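Local atomic coordinates of ATP-dependent 6-phosphofructokinase subunit beta (Saccharomyces cerevisiae, PDB entry 3O8O), a protein that catalyses the ATP-dependent phosphorylation of D-fructose 6-phosphate to fructose 1,6-bisphosphate, the first committing step of glycolysis. Residues S169-I174 and Q290-V296; L436-V442 and Y479-F485; Y533-T539 and L666-D671. One frame throughout, in Å; residues are numbered along the deposited sequence.

Contact 1: residues S169-I174 and Q290-V296; sequences SALDRI and QRGGTAV. With F6P (6-O-phosphono-beta-D-fructofuranose), chain K.
Arg173 lays its guanidinium across the backbone at Gly292-Thr294. NE and NH2 grip a single oxygen side-on: NE gives to Gly292 O at 3.0 Å from above the carbonyl plane, and NH2 gives to the same Gly292 O at 3.3 Å along a lone pair. NH2 also reaches Thr294 O at 2.7 Å, here tilted from the guanidinium plane. Bends at chi2 (54°) and chi3 (93°) fold the arginine back against its own helix, so that Ser169 O sits over one face of the group. NH1 forms a salt bridge with Asp172 OD2. Arginine suits the place because one flat group can hold two carbonyls at once; Gly293, with no side chain and a phi of 82°, lets the loop run close to the guanidinium.

A turn earlier, Ser169 OG accepts a nearly straight bond from Val296 N at 3.0 Å and is also bonded to Asp299. Val296 is the N-cap residue of helix 297-316, and its CG2 packs on Asp172 CB at 3.6 Å. Where the loop begins, Gln290 O meets Ala170 CB, small enough to rest on it at 3.5 Å. The Gln290 amide, bonded to Gly287 O and Met197 N, lies beside Ile174.

Arg291 turns away from the helix toward the fructose 6-phosphate, giving a weak NH1 bond to its O1P, and forms a salt bridge with Asp14. The loop of 290-296, braced on helix 167-187, thus forms part of the sugar phosphate site of the phosphofructokinase fold, a site shared with subunit alpha.

Contact 2: residues L436-V442 and Y479-F485; sequences LARHESV and YFQKYEF
Tyr479 and Tyr483, one helical turn apart, turn their rings toward the chain at 436-442 and meet it in different ways. Glu440 CA stands 3.7 Å above one face of the Tyr479 ring, offset toward the rim. The same ring has Ala437 O near its plane at an edge, while Leu436 CG packs on CD2 of Tyr479 at 4.2 Å. A large planar residue serves well here, since it can take backbone over its face while its carbons pack on a leucine.

Tyr483 instead offers a face to a branched side chain. Val442 CB lies 4.0 Å from the centroid of the Tyr483 ring and 18° off its normal, a CH-pi contact, with the methyl CG1 3.7 Å from Tyr483 CD2. With CG1 anti to the backbone N (chi1 177°), the valine spreads both methyls between two aromatics: CG1 also lies in the plane of the Phe485 ring, 3.9 Å from its CZ. Valine suits the place because two methyls on a short branched stem reach both rings.

These residues join two helix ends within the C-terminal PFK domain. The chain after helix 432-439 turns at Glu440, whose phi is positive, into the outermost strand 442-444 of a five-stranded mixed sheet; helix 473-483 leads through Glu484, again with positive phi, into strand 487-492 of that sheet. Tyr427 of the adjacent strand 425-429 touches both Val442 and Phe485 on the buried side.

Toward solvent, the extended Glu440 and Lys482 side chains cross at about a right angle. In the model Glu440 OE2 pairs with Lys482 NZ in a salt bridge and takes a weak bond from Tyr483 OH, but this oxygen sits too close to a neighbour to be placed surely.

Contact 3: residues Y533-T539 and L666-D671; sequences YSLGSDT and LPSPID
Asp671 pushes its carboxylate into the start of helix 537-558, where Tyr533, Gly536 and Thr539 surround it. Its OD2 accepts from Gly536 N at 2.9 Å, the donor coming from above the carboxylate plane, and from Tyr533 OH, which meets it in the plane of the tyrosine ring; that bond is modelled very short, so its length is doubtful. OD1, less surely placed, accepts from Thr539 N and OG1. An aspartate fits because two oxygens on a short stem can serve so many buried donors. Gly536 stands at the N-cap position with a phi of 101°, a conformation natural to glycine.

The tyrosine hydroxyl works twice, since Asp538 N also donates to Tyr533 OH at 2.9 Å. Thr539 is similarly shared: a chi1 of -73° puts its OG1 between Ser668 N, from which it accepts at 2.9 Å, and Asp671. Ser668 caps the second helix, its OG taking the bond from Asp671 N at 3.2 Å, almost straight at 170°, and giving one, again very short in the model, to Asp538 OD2.

Beside this polar centre Ile670 makes van der Waals contact instead of hydrogen bonds, crossing Asp538 at about a right angle with CD1 3.7 Å from Asp538 OD1. The solvent side is loose: the CB of exposed Leu666 points away, and its nearest atom to the other segment is the carbonyl O, 4.4 Å from Thr539 CG2.

Ser534 is hydrogen-bonded to Thr523 O and Asn526 OD1, residues of the fructose 2,6-bisphosphate activator site, so the junction lies next to the allosteric site. Segment 666-671 packs on helix 167-187 through Ile670 on Tyr168, while segment 533-539 meets strand 519-521, the Leu535 side chain resting on Ile520 and its backbone hydrogen-bonded to that of Pro521.

In the fold
Contacts 1 and 3 are buried near the middle of the chain and touch each other, since Leu171 and Asp172 of the N-terminal PFK domain pack on Pro669 of the C-terminal, probably regulatory, PFK domain. Contact 2 shares that second domain with contact 3 but lies partly exposed at its periphery, its nearest atoms about 19 Å from contact 3 and 32 Å from contact 1. The chemistry follows the position. The two central contacts use hydrogen-bonding side chains to satisfy loop carbonyls and helix starts close to sugar phosphate sites, whereas contact 2, away from the known sites, relies on aromatic and aliphatic packing with a charged pair at its outer side.

Contact 1: residues S169-I174 and Q290-V296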
loop_
_atom_site.group_PDB
_atom_site.type_symbol
_atom_site.label_atom_id
_atom_site.label_comp_id
_atom_site.label_asym_id
_atom_site.label_seq_id
_atom_site.Cartn_x
_atom_site.Cartn_y
_atom_site.Cartn_z
ATOM N N SER B 169 14.466 38.783 3.648
ATOM C CA SER B 169 13.376 38.807 2.686
ATOM C C SER B 169 13.772 39.784 1.584
ATOM O O SER B 169 13.599 39.516 0.396
ATOM C CB SER B 169 12.068 39.264 3.342
ATOM O OG SER B 169 11.577 38.300 4.258
ATOM N N ALA B 170 14.301 40.931 1.982
ATOM C CA ALA B 170 14.740 41.913 1.014
ATOM C C ALA B 170 15.835 41.264 0.154
ATOM O O ALA B 170 15.819 41.379 -1.075
ATOM C CB ALA B 170 15.273 43.111 1.728
ATOM N N LEU B 171 16.770 40.567 0.803
ATOM C CA LEU B 171 17.855 39.904 0.081
ATOM C C LEU B 171 17.314 38.930 -0.959
ATOM O O LEU B 171 17.884 38.798 -2.035
ATOM C CB LEU B 171 18.777 39.158 1.052
ATOM C CG LEU B 171 19.866 38.262 0.416
ATOM C CD1 LEU B 171 20.763 39.104 -0.470
ATOM C CD2 LEU B 171 20.679 37.534 1.519
ATOM N N ASP B 172 16.221 38.237 -0.617
ATOM C CA ASP B 172 15.547 37.279 -1.511
ATOM C C ASP B 172 14.994 38.042 -2.717
ATOM O O ASP B 172 15.185 37.665 -3.866
ATOM C CB ASP B 172 14.387 36.599 -0.759
ATOM C CG ASP B 172 13.681 35.534 -1.591
ATOM O OD1 ASP B 172 14.207 34.397 -1.713
ATOM O OD2 ASP B 172 12.593 35.850 -2.121
ATOM N N ARG B 173 14.301 39.129 -2.437
ATOM C CA ARG B 173 13.751 39.934 -3.498
ATOM C C ARG B 173 14.838 40.389 -4.458
ATOM O O ARG B 173 14.656 40.352 -5.676
ATOM C CB ARG B 173 13.025 41.145 -2.906
ATOM C CG ARG B 173 11.549 41.154 -3.229
ATOM C CD ARG B 173 10.904 39.837 -2.799
ATOM N NE ARG B 173 10.346 39.926 -1.456
ATOM C CZ ARG B 173 10.221 38.895 -0.631
ATOM N NH1 ARG B 173 10.628 37.693 -1.011
ATOM N NH2 ARG B 173 9.671 39.061 0.562
ATOM N N ILE B 174 15.973 40.813 -3.898
ATOM C CA ILE B 174 17.107 41.299 -4.691
ATOM C C ILE B 174 17.650 40.221 -5.615
ATOM O O ILE B 174 17.723 40.417 -6.822
ATOM C CB ILE B 174 18.269 41.835 -3.769
ATOM C CG1 ILE B 174 17.841 43.155 -3.104
ATOM C CG2 ILE B 174 19.549 42.049 -4.588
ATOM C CD1 ILE B 174 18.728 43.616 -1.973
ATOM N N GLN B 290 11.942 45.617 -3.115
ATOM C CA GLN B 290 12.783 45.059 -2.073
ATOM C C GLN B 290 12.060 45.116 -0.731
ATOM O O GLN B 290 12.407 44.397 0.208
ATOM C CB GLN B 290 14.102 45.830 -1.996
ATOM C CG GLN B 290 14.892 45.824 -3.295
ATOM C CD GLN B 290 16.081 46.762 -3.261
ATOM O OE1 GLN B 290 17.124 46.460 -2.666
ATOM N NE2 GLN B 290 15.927 47.919 -3.896
ATOM N N ARG B 291 11.045 45.968 -0.653
ATOM C CA ARG B 291 10.276 46.145 0.574
ATOM C C ARG B 291 9.017 45.290 0.605
ATOM O O ARG B 291 8.485 45.004 1.674
ATOM C CB ARG B 291 9.898 47.621 0.725
ATOM C CG ARG B 291 11.073 48.506 1.071
ATOM C CD ARG B 291 11.337 48.483 2.567
ATOM N NE ARG B 291 10.335 49.270 3.269
ATOM C CZ ARG B 291 10.230 50.587 3.149
ATOM N NH1 ARG B 291 11.078 51.248 2.363
ATOM N NH2 ARG B 291 9.264 51.239 3.782
ATOM N N GLY B 292 8.552 44.888 -0.576
ATOM C CA GLY B 292 7.350 44.082 -0.682
ATOM C C GLY B 292 7.558 42.583 -0.586
ATOM O O GLY B 292 8.628 42.098 -0.185
ATOM N N GLY B 293 6.522 41.839 -0.961
ATOM C CA GLY B 293 6.616 40.400 -0.883
ATOM C C GLY B 293 6.329 39.866 0.511
ATOM O O GLY B 293 6.378 40.592 1.504
ATOM N N THR B 294 6.020 38.580 0.582
ATOM C CA THR B 294 5.699 37.928 1.836
ATOM C C THR B 294 6.992 37.591 2.564
ATOM O O THR B 294 8.038 37.392 1.944
ATOM C CB THR B 294 4.937 36.650 1.558
ATOM O OG1 THR B 294 5.845 35.536 1.616
ATOM C CG2 THR B 294 4.338 36.701 0.166
ATOM N N ALA B 295 6.939 37.504 3.879
ATOM C CA ALA B 295 8.160 37.196 4.582
ATOM C C ALA B 295 8.718 35.810 4.228
ATOM O O ALA B 295 7.975 34.830 4.121
ATOM C CB ALA B 295 7.937 37.308 6.073
ATOM N N VAL B 296 10.032 35.754 4.028
ATOM C CA VAL B 296 10.753 34.527 3.745
ATOM C C VAL B 296 10.664 33.690 5.032
ATOM O O VAL B 296 10.519 34.247 6.114
ATOM C CB VAL B 296 12.236 34.874 3.398
ATOM C CG1 VAL B 296 13.178 33.671 3.664
ATOM C CG2 VAL B 296 12.310 35.329 1.946
HETATM O O1 F6P K . 13.814 51.926 5.969
HETATM C C1 F6P K . 15.010 51.991 5.193
HETATM C C2 F6P K . 14.652 52.040 3.707
HETATM O O2 F6P K . 13.934 50.882 3.302
HETATM C C3 F6P K . 15.893 52.151 2.824
HETATM O O3 F6P K . 16.412 50.869 2.451
HETATM C C4 F6P K . 15.347 53.027 1.654
HETATM O O4 F6P K . 16.387 53.724 0.961
HETATM C C5 F6P K . 14.347 53.958 2.407
HETATM O O5 F6P K . 13.817 53.135 3.446
HETATM C C6 F6P K . 13.140 54.344 1.585
HETATM O O6 F6P K . 12.351 55.175 2.439
HETATM P P F6P K . 10.981 55.575 1.699
HETATM O O1P F6P K . 10.202 54.335 1.459
HETATM O O2P F6P K . 10.122 56.537 2.660
HETATM O O3P F6P K . 11.279 56.294 0.270
#

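Contact 2: residues L436-V442 and Y479-F485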
loop_
_atom_site.group_PDB
_atom_site.type_symbol
_atom_site.label_atom_id
_atom_site.label_comp_id
_atom_site.label_asym_id
_atom_site.label_seq_id
_atom_site.Cartn_x
_atom_site.Cartn_y
_atom_site.Cartn_z
ATOM N N LEU B 436 33.368 7.453 -9.786
ATOM C CA LEU B 436 34.813 7.464 -9.714
ATOM C C LEU B 436 35.308 6.095 -10.106
ATOM O O LEU B 436 36.004 5.937 -11.100
ATOM C CB LEU B 436 35.273 7.792 -8.294
ATOM C CG LEU B 436 36.785 7.860 -8.165
ATOM C CD1 LEU B 436 37.282 9.007 -9.028
ATOM C CD2 LEU B 436 37.187 8.057 -6.715
ATOM N N ALA B 437 34.916 5.104 -9.320
ATOM C CA ALA B 437 35.324 3.731 -9.536
ATOM C C ALA B 437 34.987 3.212 -10.908
ATOM O O ALA B 437 35.849 2.671 -11.598
ATOM C CB ALA B 437 34.696 2.842 -8.493
ATOM N N ARG B 438 33.735 3.376 -11.309
ATOM C CA ARG B 438 33.291 2.874 -12.605
ATOM C C ARG B 438 33.626 3.689 -13.860
ATOM O O ARG B 438 33.531 3.154 -14.970
ATOM C CB ARG B 438 31.787 2.596 -12.571
ATOM N N HIS B 439 34.009 4.957 -13.709
ATOM C CA HIS B 439 34.353 5.763 -14.881
ATOM C C HIS B 439 35.483 6.750 -14.666
ATOM O O HIS B 439 35.619 7.684 -15.461
ATOM C CB HIS B 439 33.154 6.563 -15.380
ATOM C CG HIS B 439 31.967 5.726 -15.717
ATOM N ND1 HIS B 439 32.061 4.556 -16.439
ATOM C CD2 HIS B 439 30.652 5.901 -15.451
ATOM C CE1 HIS B 439 30.852 4.045 -16.602
ATOM N NE2 HIS B 439 29.978 4.843 -16.012
ATOM N N GLU B 440 36.281 6.566 -13.612
ATOM C CA GLU B 440 37.375 7.493 -13.339
ATOM C C GLU B 440 36.840 8.894 -13.722
ATOM O O GLU B 440 37.267 9.519 -14.694
ATOM C CB GLU B 440 38.605 7.109 -14.183
ATOM C CG GLU B 440 39.778 8.079 -14.052
ATOM C CD GLU B 440 40.956 7.719 -14.926
ATOM O OE1 GLU B 440 40.754 7.481 -16.138
ATOM O OE2 GLU B 440 42.084 7.692 -14.394
ATOM N N SER B 441 35.884 9.382 -12.952
ATOM C CA SER B 441 35.286 10.669 -13.267
ATOM C C SER B 441 35.961 11.938 -12.728
ATOM O O SER B 441 35.268 12.927 -12.458
ATOM C CB SER B 441 33.836 10.651 -12.810
ATOM O OG SER B 441 33.781 10.361 -11.426
ATOM N N VAL B 442 37.288 11.939 -12.573
ATOM C CA VAL B 442 37.937 13.143 -12.062
ATOM C C VAL B 442 38.034 14.194 -13.171
ATOM O O VAL B 442 38.221 13.854 -14.329
ATOM C CB VAL B 442 39.335 12.836 -11.495
ATOM C CG1 VAL B 442 39.995 14.123 -11.037
ATOM C CG2 VAL B 442 39.219 11.884 -10.320
ATOM N N TYR B 479 42.704 5.677 -7.767
ATOM C CA TYR B 479 42.572 6.956 -8.445
ATOM C C TYR B 479 43.004 8.103 -7.553
ATOM O O TYR B 479 43.597 9.080 -8.011
ATOM C CB TYR B 479 41.134 7.168 -8.873
ATOM C CG TYR B 479 40.753 6.371 -10.088
ATOM C CD1 TYR B 479 41.427 6.551 -11.294
ATOM C CD2 TYR B 479 39.688 5.477 -10.056
ATOM C CE1 TYR B 479 41.045 5.866 -12.442
ATOM C CE2 TYR B 479 39.297 4.792 -11.200
ATOM C CZ TYR B 479 39.978 4.995 -12.393
ATOM O OH TYR B 479 39.568 4.361 -13.547
ATOM N N PHE B 480 42.700 7.987 -6.271
ATOM C CA PHE B 480 43.079 9.027 -5.326
ATOM C C PHE B 480 44.586 9.250 -5.434
ATOM O O PHE B 480 45.047 10.353 -5.793
ATOM C CB PHE B 480 42.706 8.602 -3.901
ATOM C CG PHE B 480 41.558 9.378 -3.318
ATOM C CD1 PHE B 480 40.500 9.788 -4.120
ATOM C CD2 PHE B 480 41.531 9.683 -1.960
ATOM C CE1 PHE B 480 39.439 10.485 -3.585
ATOM C CE2 PHE B 480 40.463 10.382 -1.414
ATOM C CZ PHE B 480 39.415 10.785 -2.228
ATOM N N GLN B 481 45.337 8.189 -5.119
ATOM C CA GLN B 481 46.797 8.206 -5.175
ATOM C C GLN B 481 47.225 8.722 -6.542
ATOM O O GLN B 481 48.074 9.618 -6.644
ATOM C CB GLN B 481 47.342 6.796 -4.977
ATOM C CG GLN B 481 48.835 6.753 -4.853
ATOM C CD GLN B 481 49.368 5.349 -4.911
ATOM O OE1 GLN B 481 50.563 5.119 -4.688
ATOM N NE2 GLN B 481 48.486 4.389 -5.221
ATOM N N LYS B 482 46.608 8.161 -7.586
ATOM C CA LYS B 482 46.910 8.552 -8.948
ATOM C C LYS B 482 46.847 10.049 -9.146
ATOM O O LYS B 482 47.774 10.636 -9.656
ATOM C CB LYS B 482 45.972 7.890 -9.945
ATOM C CG LYS B 482 46.075 8.539 -11.306
ATOM C CD LYS B 482 45.301 7.807 -12.390
ATOM C CE LYS B 482 45.487 8.521 -13.739
ATOM N NZ LYS B 482 44.961 7.734 -14.879
ATOM N N TYR B 483 45.762 10.686 -8.751
ATOM C CA TYR B 483 45.696 12.119 -8.946
ATOM C C TYR B 483 46.388 12.908 -7.847
ATOM O O TYR B 483 46.488 14.124 -7.929
ATOM C CB TYR B 483 44.248 12.556 -9.098
ATOM C CG TYR B 483 43.638 12.073 -10.393
ATOM C CD1 TYR B 483 43.275 10.733 -10.563
ATOM C CD2 TYR B 483 43.455 12.951 -11.462
ATOM C CE1 TYR B 483 42.746 10.283 -11.758
ATOM C CE2 TYR B 483 42.932 12.513 -12.665
ATOM C CZ TYR B 483 42.576 11.180 -12.808
ATOM O OH TYR B 483 42.043 10.750 -14.004
ATOM N N GLU B 484 46.882 12.209 -6.833
ATOM C CA GLU B 484 47.581 12.860 -5.732
ATOM C C GLU B 484 46.726 13.964 -5.094
ATOM O O GLU B 484 46.998 15.162 -5.246
ATOM N N PHE B 485 45.685 13.559 -4.382
ATOM C CA PHE B 485 44.824 14.521 -3.722
ATOM C C PHE B 485 45.390 14.739 -2.335
ATOM O O PHE B 485 45.570 13.783 -1.586
ATOM C CB PHE B 485 43.391 13.977 -3.614
ATOM C CG PHE B 485 42.682 13.816 -4.948
ATOM C CD1 PHE B 485 42.734 14.839 -5.917
ATOM C CD2 PHE B 485 41.924 12.667 -5.216
ATOM C CE1 PHE B 485 42.045 14.729 -7.122
ATOM C CE2 PHE B 485 41.230 12.546 -6.421
ATOM C CZ PHE B 485 41.290 13.582 -7.379
#

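Contact 3: residues Y533-T539 and L666-D671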
loop_
_atom_site.group_PDB
_atom_site.type_symbol
_atom_site.label_atom_id
_atom_site.label_comp_id
_atom_site.label_asym_id
_atom_site.label_seq_id
_atom_site.Cartn_x
_atom_site.Cartn_y
_atom_site.Cartn_z
ATOM N N TYR B 533 22.717 23.303 10.912
ATOM C CA TYR B 533 22.191 23.728 9.634
ATOM C C TYR B 533 22.836 23.061 8.464
ATOM O O TYR B 533 23.920 23.464 8.082
ATOM C CB TYR B 533 22.367 25.221 9.432
ATOM C CG TYR B 533 21.761 25.673 8.128
ATOM C CD1 TYR B 533 20.405 25.937 8.037
ATOM C CD2 TYR B 533 22.526 25.753 6.973
ATOM C CE1 TYR B 533 19.815 26.256 6.840
ATOM C CE2 TYR B 533 21.955 26.077 5.758
ATOM C CZ TYR B 533 20.585 26.328 5.696
ATOM O OH TYR B 533 19.970 26.654 4.496
ATOM N N SER B 534 22.193 22.061 7.882
ATOM C CA SER B 534 22.776 21.441 6.709
ATOM C C SER B 534 22.459 22.356 5.502
ATOM O O SER B 534 21.585 23.215 5.585
ATOM C CB SER B 534 22.202 20.043 6.510
ATOM O OG SER B 534 20.821 20.104 6.253
ATOM N N LEU B 535 23.189 22.212 4.399
ATOM C CA LEU B 535 22.924 23.048 3.237
ATOM C C LEU B 535 21.660 22.549 2.536
ATOM O O LEU B 535 21.389 21.340 2.484
ATOM C CB LEU B 535 24.111 23.011 2.257
ATOM C CG LEU B 535 25.400 23.771 2.569
ATOM C CD1 LEU B 535 26.339 23.668 1.385
ATOM C CD2 LEU B 535 25.092 25.217 2.838
ATOM N N GLY B 536 20.892 23.489 1.998
ATOM C CA GLY B 536 19.666 23.142 1.297
ATOM C C GLY B 536 18.430 23.358 2.152
ATOM O O GLY B 536 17.341 23.668 1.669
ATOM N N SER B 537 18.624 23.204 3.447
ATOM C CA SER B 537 17.561 23.349 4.411
ATOM C C SER B 537 16.633 24.559 4.195
ATOM O O SER B 537 15.427 24.403 4.018
ATOM C CB SER B 537 18.184 23.394 5.796
ATOM O OG SER B 537 17.191 23.568 6.765
ATOM N N ASP B 538 17.187 25.761 4.213
ATOM C CA ASP B 538 16.380 26.959 4.045
ATOM C C ASP B 538 15.652 26.958 2.699
ATOM O O ASP B 538 14.565 27.515 2.554
ATOM C CB ASP B 538 17.270 28.230 4.185
ATOM C CG ASP B 538 16.489 29.546 3.968
ATOM O OD1 ASP B 538 15.711 29.954 4.866
ATOM O OD2 ASP B 538 16.653 30.166 2.889
ATOM N N THR B 539 16.243 26.335 1.698
ATOM C CA THR B 539 15.599 26.338 0.401
ATOM C C THR B 539 14.369 25.458 0.474
ATOM O O THR B 539 13.312 25.805 -0.062
ATOM C CB THR B 539 16.565 25.850 -0.681
ATOM O OG1 THR B 539 17.536 26.868 -0.922
ATOM C CG2 THR B 539 15.848 25.575 -1.964
ATOM N N LEU B 666 15.568 27.208 -7.459
ATOM C CA LEU B 666 16.784 28.003 -7.298
ATOM C C LEU B 666 17.089 28.135 -5.830
ATOM O O LEU B 666 16.261 28.607 -5.067
ATOM C CB LEU B 666 16.569 29.386 -7.890
ATOM C CG LEU B 666 16.291 29.319 -9.401
ATOM C CD1 LEU B 666 15.998 30.696 -9.966
ATOM C CD2 LEU B 666 17.500 28.611 -10.119
ATOM N N PRO B 667 18.286 27.710 -5.407
ATOM C CA PRO B 667 18.627 27.819 -3.986
ATOM C C PRO B 667 18.400 29.244 -3.474
ATOM O O PRO B 667 18.454 30.194 -4.236
ATOM C CB PRO B 667 20.088 27.389 -3.958
ATOM C CG PRO B 667 20.585 27.756 -5.346
ATOM C CD PRO B 667 19.451 27.295 -6.206
ATOM N N SER B 668 18.137 29.387 -2.186
ATOM C CA SER B 668 17.874 30.690 -1.575
ATOM C C SER B 668 19.130 31.463 -1.208
ATOM O O SER B 668 20.186 30.868 -0.972
ATOM C CB SER B 668 17.066 30.495 -0.293
ATOM O OG SER B 668 17.877 29.931 0.727
ATOM N N PRO B 669 19.034 32.802 -1.144
ATOM C CA PRO B 669 20.181 33.636 -0.784
ATOM C C PRO B 669 20.872 33.082 0.458
ATOM O O PRO B 669 22.104 33.017 0.513
ATOM C CB PRO B 669 19.552 34.990 -0.534
ATOM C CG PRO B 669 18.485 35.038 -1.579
ATOM C CD PRO B 669 17.883 33.637 -1.517
ATOM N N ILE B 670 20.102 32.685 1.466
ATOM C CA ILE B 670 20.743 32.095 2.636
ATOM C C ILE B 670 21.561 30.843 2.230
ATOM O O ILE B 670 22.752 30.771 2.463
ATOM C CB ILE B 670 19.714 31.679 3.714
ATOM C CG1 ILE B 670 19.139 32.921 4.400
ATOM C CG2 ILE B 670 20.366 30.684 4.711
ATOM C CD1 ILE B 670 18.189 32.621 5.556
ATOM N N ASP B 671 20.916 29.860 1.626
ATOM C CA ASP B 671 21.615 28.653 1.234
ATOM C C ASP B 671 22.835 28.921 0.383
ATOM O O ASP B 671 23.849 28.234 0.534
ATOM C CB ASP B 671 20.670 27.733 0.485
ATOM C CG ASP B 671 20.211 26.608 1.328
ATOM O OD1 ASP B 671 19.214 25.959 0.963
ATOM O OD2 ASP B 671 20.867 26.371 2.357
#